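Possible hydrolase (Mycobacterium tuberculosis, PDB 6WYN) hydrolyses carboxylic esters, with a preference for short, straight alkyl chains, and is probably involved in ester or lipid metabolism. Local coordinates at residues 186-191 and 281-286; 152-157 and 311-316. All blocks are in the same frame, centred on the assembly; numbering follows the deposited sequence.

Contact 1: residues 186-191 and 281-286; sequences QRHAEL and SGFVTD
The backbones of His188 and Phe283 come nearest here, with their CA atoms 7.9 Å apart, where helix 182-200 passes the loop that follows strand 273-278. Side chains fill the gap between them. The His188 chain crosses that of Phe283 at about a right angle. His188 CB lies 3.7 Å from CE2 of Phe283, and CZ is equally near. The two ring centroids are 5.5 Å apart with planes at 43°, an oblique pairing. The phenyl ring is held from elsewhere too: it stacks on His310 and touches Asp179, both probable catalytic residues, and Ala184 and Leu185. An ST turn fixes its backbone, since Phe283 N donates to Ser281 OG over 3.1 Å. That hydroxyl is also hydrogen-bonded to Asp179.

Arg187, one residue before His188 on the helix, also reaches the loop. Its chain leaves the helix extended and bends at chi3 (-33°), which brings the guanidinium edge to the loop backbone. Arg187 NH1 lies 3.3 Å from Phe283 O, close to the guanidinium plane. A water accepts from Arg187 NH1 at 2.9 Å and can bridge on to Gly282 O. The CG2 methyl of Thr285 packs against Arg187 NH1 at 4.0 Å. Thus His188, a site of substrate selectivity, meets Phe283 by van der Waals packing alone, while Arg187 relies on water and its salt bridge to Asp288 at the surface.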
ATOM      1  N   GLN A 186       7.871  12.993  -3.725  1.00 17.27           N
ATOM      2  CA  GLN A 186       8.668  14.171  -3.263  1.00 20.12           C
ATOM      3  C   GLN A 186       7.782  15.425  -3.297  1.00 19.69           C
ATOM      4  O   GLN A 186       7.738  16.172  -2.313  1.00 18.06           O
ATOM      5  CB  GLN A 186       9.906  14.347  -4.138  1.00 23.92           C
ATOM      6  CG  GLN A 186      10.891  15.392  -3.616  1.00 30.80           C
ATOM      7  CD  GLN A 186      12.216  15.268  -4.333  1.00 33.67           C
ATOM      8  OE1 GLN A 186      12.289  15.149  -5.553  1.00 39.85           O
ATOM      9  NE2 GLN A 186      13.285  15.274  -3.572  1.00 38.60           N
ATOM     10  N   ARG A 187       7.069  15.669  -4.394  1.00 19.75           N
ATOM     11  CA  ARG A 187       6.193  16.876  -4.491  1.00 21.36           C
ATOM     12  C   ARG A 187       5.125  16.791  -3.381  1.00 21.83           C
ATOM     13  O   ARG A 187       4.869  17.820  -2.690  1.00 22.53           O
ATOM     14  CB  ARG A 187       5.680  16.966  -5.949  1.00 24.59           C
ATOM     15  CG  ARG A 187       4.507  17.904  -6.232  1.00 28.59           C
ATOM     16  CD  ARG A 187       3.888  17.762  -7.650  1.00 27.49           C
ATOM     17  NE  ARG A 187       4.945  17.418  -8.577  1.00 27.24           N
ATOM     18  CZ  ARG A 187       5.041  16.301  -9.303  1.00 23.84           C
ATOM     19  NH1 ARG A 187       4.070  15.402  -9.355  1.00 24.79           N
ATOM     20  NH2 ARG A 187       6.124  16.121 -10.031  1.00 24.59           N
ATOM     21  N   HIS A 188       4.482  15.641  -3.156  1.00 20.86           N
ATOM     22  CA  HIS A 188       3.474  15.497  -2.057  1.00 22.84           C
ATOM     23  C   HIS A 188       4.087  15.766  -0.667  1.00 23.03           C
ATOM     24  O   HIS A 188       3.447  16.447   0.154  1.00 24.58           O
ATOM     25  CB  HIS A 188       2.827  14.107  -2.078  1.00 25.21           C
ATOM     26  CG  HIS A 188       1.779  13.893  -1.036  1.00 26.38           C
ATOM     27  ND1 HIS A 188       0.497  14.408  -1.155  1.00 32.22           N
ATOM     28  CD2 HIS A 188       1.806  13.213   0.128  1.00 29.88           C
ATOM     29  CE1 HIS A 188      -0.223  14.070  -0.100  1.00 32.16           C
ATOM     30  NE2 HIS A 188       0.556  13.331   0.702  1.00 33.82           N
ATOM     31  N   ALA A 189       5.278  15.231  -0.408  1.00 23.51           N
ATOM     32  CA  ALA A 189       6.004  15.411   0.868  1.00 26.43           C
ATOM     33  C   ALA A 189       6.257  16.915   1.076  1.00 29.86           C
ATOM     34  O   ALA A 189       5.943  17.422   2.185  1.00 27.03           O
ATOM     35  CB  ALA A 189       7.275  14.595   0.873  1.00 24.28           C
ATOM     36  N   GLU A 190       6.674  17.633   0.021  1.00 31.49           N
ATOM     37  CA  GLU A 190       6.968  19.091   0.132  1.00 34.13           C
ATOM     38  C   GLU A 190       5.673  19.876   0.420  1.00 35.42           C
ATOM     39  O   GLU A 190       5.713  20.731   1.275  1.00 33.89           O
ATOM     40  CB  GLU A 190       7.796  19.549  -1.065  1.00 36.50           C
ATOM     41  CG  GLU A 190       9.212  18.992  -1.028  1.00 37.63           C
ATOM     42  CD  GLU A 190      10.043  19.190  -2.294  1.00 46.37           C
ATOM     43  OE1 GLU A 190       9.514  19.735  -3.299  1.00 51.01           O
ATOM     44  OE2 GLU A 190      11.225  18.783  -2.281  1.00 45.84           O
ATOM     45  N   LEU A 191       4.535  19.567  -0.189  1.00 40.35           N
ATOM     46  CA  LEU A 191       3.262  20.288   0.118  1.00 44.36           C
ATOM     47  C   LEU A 191       2.860  20.074   1.588  1.00 44.57           C
ATOM     48  O   LEU A 191       2.378  21.020   2.224  1.00 46.82           O
ATOM     49  CB  LEU A 191       2.135  19.812  -0.810  1.00 46.58           C
ATOM     50  CG  LEU A 191       2.139  20.401  -2.224  1.00 50.69           C
ATOM     51  CD1 LEU A 191       1.388  19.492  -3.188  1.00 52.11           C
ATOM     52  CD2 LEU A 191       1.550  21.814  -2.246  1.00 48.80           C
ATOM     53  N   SER A 281      -6.537  11.028 -10.968  1.00 16.96           N
ATOM     54  CA  SER A 281      -5.493  11.427 -10.010  1.00 16.43           C
ATOM     55  C   SER A 281      -4.513  12.361 -10.720  1.00 14.26           C
ATOM     56  O   SER A 281      -3.945  11.954 -11.713  1.00 13.30           O
ATOM     57  CB  SER A 281      -4.784  10.228  -9.430  1.00 15.99           C
ATOM     58  OG  SER A 281      -3.703  10.677  -8.632  1.00 15.06           O
ATOM     59  N   GLY A 282      -4.286  13.522 -10.135  1.00 14.96           N
ATOM     60  CA  GLY A 282      -3.226  14.469 -10.531  1.00 16.47           C
ATOM     61  C   GLY A 282      -1.887  14.138  -9.898  1.00 15.88           C
ATOM     62  O   GLY A 282      -0.891  14.827 -10.186  1.00 15.89           O
ATOM     63  N   PHE A 283      -1.809  13.073  -9.109  1.00 16.05           N
ATOM     64  CA  PHE A 283      -0.611  12.808  -8.290  1.00 14.95           C
ATOM     65  C   PHE A 283       0.620  12.661  -9.172  1.00 14.91           C
ATOM     66  O   PHE A 283       1.695  13.224  -8.870  1.00 15.47           O
ATOM     67  CB  PHE A 283      -0.869  11.577  -7.429  1.00 15.24           C
ATOM     68  CG  PHE A 283       0.072  11.450  -6.268  1.00 16.12           C
ATOM     69  CD1 PHE A 283       1.260  10.767  -6.403  1.00 16.31           C
ATOM     70  CD2 PHE A 283      -0.268  11.983  -5.035  1.00 18.21           C
ATOM     71  CE1 PHE A 283       2.122  10.620  -5.327  1.00 16.77           C
ATOM     72  CE2 PHE A 283       0.596  11.845  -3.951  1.00 20.32           C
ATOM     73  CZ  PHE A 283       1.780  11.146  -4.105  1.00 18.94           C
ATOM     74  N   VAL A 284       0.488  11.874 -10.229  1.00 14.98           N
ATOM     75  CA  VAL A 284       1.561  11.603 -11.202  1.00 14.82           C
ATOM     76  C   VAL A 284       1.239  12.382 -12.488  1.00 16.78           C
ATOM     77  O   VAL A 284       0.161  12.164 -13.037  1.00 14.61           O
ATOM     78  CB  VAL A 284       1.686  10.102 -11.478  1.00 15.45           C
ATOM     79  CG1 VAL A 284       2.784   9.816 -12.515  1.00 15.27           C
ATOM     80  CG2 VAL A 284       1.904   9.341 -10.156  1.00 16.44           C
ATOM     81  N   THR A 285       2.177  13.219 -12.941  1.00 15.77           N
ATOM     82  CA  THR A 285       2.063  14.012 -14.185  1.00 15.25           C
ATOM     83  C   THR A 285       2.607  13.235 -15.376  1.00 14.19           C
ATOM     84  O   THR A 285       3.398  12.263 -15.209  1.00 12.66           O
ATOM     85  CB  THR A 285       2.834  15.328 -14.065  1.00 14.73           C
ATOM     86  OG1 THR A 285       4.226  15.021 -14.001  1.00 17.41           O
ATOM     87  CG2 THR A 285       2.367  16.109 -12.875  1.00 17.05           C
ATOM     88  N   ASP A 286       2.283  13.700 -16.578  1.00 14.81           N
ATOM     89  CA  ASP A 286       2.881  13.138 -17.823  1.00 15.99           C
ATOM     90  C   ASP A 286       4.399  13.273 -17.782  1.00 15.50           C
ATOM     91  O   ASP A 286       5.092  12.345 -18.203  1.00 14.76           O
ATOM     92  CB  ASP A 286       2.315  13.826 -19.077  1.00 17.86           C
ATOM     93  CG  ASP A 286       0.847  13.473 -19.334  1.00 20.41           C
ATOM     94  OD1 ASP A 286       0.346  12.467 -18.774  1.00 18.34           O
ATOM     95  OD2 ASP A 286       0.194  14.221 -20.049  1.00 24.46           O
TER
HETATM   96  O   HOH W   1       1.305  16.383  -9.142  1.00 22.06           O

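Contact 2: residues 152-157 and 311-316; sequences VGMSLG and SVQSDQ
Met154 and Gln313 meet beside the nucleophile elbow of this alpha/beta hydrolase. The elbow is the tight GxSxG turn, here Gly153 to Gly157, between strand 150-154 and helix 156-167. It carries Ser155, the assigned nucleophile, whose backbone is strained. Across from it, segment 311-316 forms the short helix 312-315, directly after His310 of the probable active site.

Met154 is the last residue of the strand, and its side chain carries the contact on the elbow side. Met154 CB faces the amide of Gln313, with OE1 and NE2 both at 3.9 Å. The next atom, Met154 CG, lies closer, 3.6 Å from Gln313 OE1. At chi2 (-110°) the chain bends, which places the sulfur in line with an N-H of Gln313 NE2. Gln313 NE2 donates to Met154 SD over 3.6 Å; the bond is nearly straight at 175° but weak. Beyond the sulfur the chain runs on extended, and Met154 CE ends 3.7 Å from CA of Ser311. Met154 also touches His310, Gln93 and Val178, so its side chain reaches from the end of its sheet strand to the loop of His310, touching the adjacent strand at Val178.

The Gln313 chain crosses that of Met154 at about a right angle. Its NE2 has a stronger partner in Thr97 OG1. Its OE1 is buried against the methionine and has no polar partner in the model. Ser311 leads into the short helix, and its O accepts from both Ser314 N and Asp315 N. Its OG is hydrogen-bonded to Gln93 NE2. The hydroxyls of Ser311 and Ser314 share a short hydrogen bond, 2.6 Å between the two OG atoms.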
ATOM      1  N   VAL A 152       4.011  -5.428  -6.075  1.00 12.82           N
ATOM      2  CA  VAL A 152       3.055  -4.348  -6.347  1.00 12.09           C
ATOM      3  C   VAL A 152       3.100  -3.420  -5.157  1.00 11.94           C
ATOM      4  O   VAL A 152       2.811  -3.903  -4.058  1.00 11.32           O
ATOM      5  CB  VAL A 152       1.656  -4.916  -6.540  1.00 11.66           C
ATOM      6  CG1 VAL A 152       0.647  -3.821  -6.821  1.00 12.15           C
ATOM      7  CG2 VAL A 152       1.666  -5.995  -7.601  1.00 12.11           C
ATOM      8  N   GLY A 153       3.371  -2.141  -5.402  1.00 11.25           N
ATOM      9  CA  GLY A 153       3.430  -1.136  -4.347  1.00 10.51           C
ATOM     10  C   GLY A 153       2.656   0.090  -4.720  1.00 10.90           C
ATOM     11  O   GLY A 153       2.912   0.663  -5.822  1.00 10.29           O
ATOM     12  N   MET A 154       1.836   0.575  -3.809  1.00 11.84           N
ATOM     13  CA  MET A 154       1.110   1.850  -4.033  1.00 13.80           C
ATOM     14  C   MET A 154       1.783   2.997  -3.251  1.00 15.30           C
ATOM     15  O   MET A 154       2.076   2.849  -2.037  1.00 11.98           O
ATOM     16  CB  MET A 154      -0.348   1.700  -3.606  1.00 14.28           C
ATOM     17  CG  MET A 154      -1.161   2.918  -3.899  1.00 16.08           C
ATOM     18  SD  MET A 154      -1.566   3.692  -2.334  1.00 18.45           S
ATOM     19  CE  MET A 154      -2.465   5.150  -2.857  1.00 19.85           C
ATOM     20  N   SER A 155       1.968   4.149  -3.889  1.00 15.44           N
ATOM     21  CA  SER A 155       2.522   5.380  -3.225  1.00 17.05           C
ATOM     22  C   SER A 155       3.782   5.059  -2.356  1.00 15.18           C
ATOM     23  O   SER A 155       4.775   4.616  -2.906  1.00 16.28           O
ATOM     24  CB  SER A 155       1.446   6.125  -2.496  1.00 17.52           C
ATOM     25  OG  SER A 155       1.806   7.509  -2.407  1.00 21.63           O
ATOM     26  N   LEU A 156       3.810   5.312  -1.057  1.00 15.03           N
ATOM     27  CA  LEU A 156       4.990   4.967  -0.209  1.00 15.68           C
ATOM     28  C   LEU A 156       5.441   3.515  -0.437  1.00 13.70           C
ATOM     29  O   LEU A 156       6.638   3.252  -0.530  1.00 13.97           O
ATOM     30  CB  LEU A 156       4.572   5.177   1.243  1.00 17.38           C
ATOM     31  CG  LEU A 156       5.636   4.917   2.308  1.00 18.79           C
ATOM     32  CD1 LEU A 156       6.897   5.773   2.077  1.00 19.57           C
ATOM     33  CD2 LEU A 156       5.039   5.220   3.677  1.00 18.53           C
ATOM     34  N   GLY A 157       4.486   2.594  -0.540  1.00 11.53           N
ATOM     35  CA  GLY A 157       4.745   1.195  -0.877  1.00 12.18           C
ATOM     36  C   GLY A 157       5.477   1.002  -2.172  1.00 12.34           C
ATOM     37  O   GLY A 157       6.327   0.099  -2.229  1.00 13.03           O
ATOM     38  N   SER A 311      -5.707   5.961  -4.978  1.00 12.76           N
ATOM     39  CA  SER A 311      -5.822   4.586  -4.424  1.00 13.52           C
ATOM     40  C   SER A 311      -6.605   3.708  -5.396  1.00 12.81           C
ATOM     41  O   SER A 311      -7.823   3.457  -5.192  1.00 13.70           O
ATOM     42  CB  SER A 311      -6.387   4.585  -3.030  1.00 16.13           C
ATOM     43  OG  SER A 311      -6.189   3.294  -2.477  1.00 18.71           O
ATOM     44  N   VAL A 312      -5.912   3.289  -6.458  1.00 11.83           N
ATOM     45  CA  VAL A 312      -6.511   2.519  -7.580  1.00 10.70           C
ATOM     46  C   VAL A 312      -7.092   1.214  -7.002  1.00 11.57           C
ATOM     47  O   VAL A 312      -8.229   0.799  -7.409  1.00 10.74           O
ATOM     48  CB  VAL A 312      -5.471   2.241  -8.672  1.00 10.79           C
ATOM     49  CG1 VAL A 312      -6.119   1.455  -9.796  1.00 11.05           C
ATOM     50  CG2 VAL A 312      -4.816   3.501  -9.216  1.00 10.69           C
ATOM     51  N   GLN A 313      -6.390   0.594  -6.043  1.00 10.18           N
ATOM     52  CA  GLN A 313      -6.872  -0.656  -5.424  1.00 11.11           C
ATOM     53  C   GLN A 313      -8.176  -0.435  -4.666  1.00 10.95           C
ATOM     54  O   GLN A 313      -8.908  -1.456  -4.455  1.00 11.22           O
ATOM     55  CB  GLN A 313      -5.801  -1.284  -4.532  1.00 11.57           C
ATOM     56  CG  GLN A 313      -5.558  -0.529  -3.233  1.00 12.26           C
ATOM     57  CD  GLN A 313      -4.480   0.522  -3.357  1.00 13.28           C
ATOM     58  OE1 GLN A 313      -4.119   0.947  -4.466  1.00 13.31           O
ATOM     59  NE2 GLN A 313      -3.967   0.979  -2.205  1.00 14.03           N
ATOM     60  N   SER A 314      -8.469   0.775  -4.214  1.00 12.54           N
ATOM     61  CA  SER A 314      -9.741   1.104  -3.533  1.00 13.52           C
ATOM     62  C   SER A 314     -10.804   1.529  -4.554  1.00 15.64           C
ATOM     63  O   SER A 314     -11.970   1.150  -4.391  1.00 16.97           O
ATOM     64  CB  SER A 314      -9.559   2.180  -2.494  1.00 16.76           C
ATOM     65  OG  SER A 314      -8.347   1.960  -1.769  1.00 19.49           O
ATOM     66  N   ASP A 315     -10.457   2.329  -5.558  1.00 15.46           N
ATOM     67  CA  ASP A 315     -11.481   2.943  -6.443  1.00 14.68           C
ATOM     68  C   ASP A 315     -11.816   2.004  -7.602  1.00 13.30           C
ATOM     69  O   ASP A 315     -12.937   1.943  -7.961  1.00 14.39           O
ATOM     70  CB  ASP A 315     -11.021   4.283  -6.979  1.00 14.93           C
ATOM     71  CG  ASP A 315     -10.773   5.319  -5.902  1.00 17.41           C
ATOM     72  OD1 ASP A 315     -11.083   5.063  -4.713  1.00 19.52           O
ATOM     73  OD2 ASP A 315     -10.194   6.369  -6.249  1.00 17.02           O
ATOM     74  N   GLN A 316     -10.865   1.324  -8.214  1.00 13.28           N
ATOM     75  CA  GLN A 316     -11.143   0.448  -9.381  1.00 13.17           C
ATOM     76  C   GLN A 316     -10.393  -0.864  -9.218  1.00 11.86           C
ATOM     77  O   GLN A 316      -9.579  -1.224 -10.034  1.00 11.62           O
ATOM     78  CB  GLN A 316     -10.775   1.177 -10.689  1.00 14.67           C
ATOM     79  CG  GLN A 316     -11.633   2.423 -10.993  1.00 15.36           C
ATOM     80  CD  GLN A 316     -13.113   2.154 -11.195  1.00 15.91           C
ATOM     81  OE1 GLN A 316     -13.485   1.053 -11.522  1.00 16.16           O
ATOM     82  NE2 GLN A 316     -13.970   3.141 -10.940  1.00 17.10           N
TER

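How the contacts relate
Contacts 1 and 2 lie about 14 Å apart, centre to centre, and meet at the probable catalytic triad of Ser155, Asp179 and His310. Contact 2 holds Ser155, whose OG is hydrogen-bonded to His310 NE2. Phe283 of contact 1 packs beside it: Phe283 CZ is 4.0 Å from Ser155 OG. The two contacts also share His310, which touches Met154 and, like Asp179, comes within about 3 Å of Phe283 at the nearest side-chain atoms. Contact 2 is buried near the centre of the chain, whereas contact 1 is at the surface. Along the sequence, 186-191 and 281-286 both fall between 152-157 and 311-316.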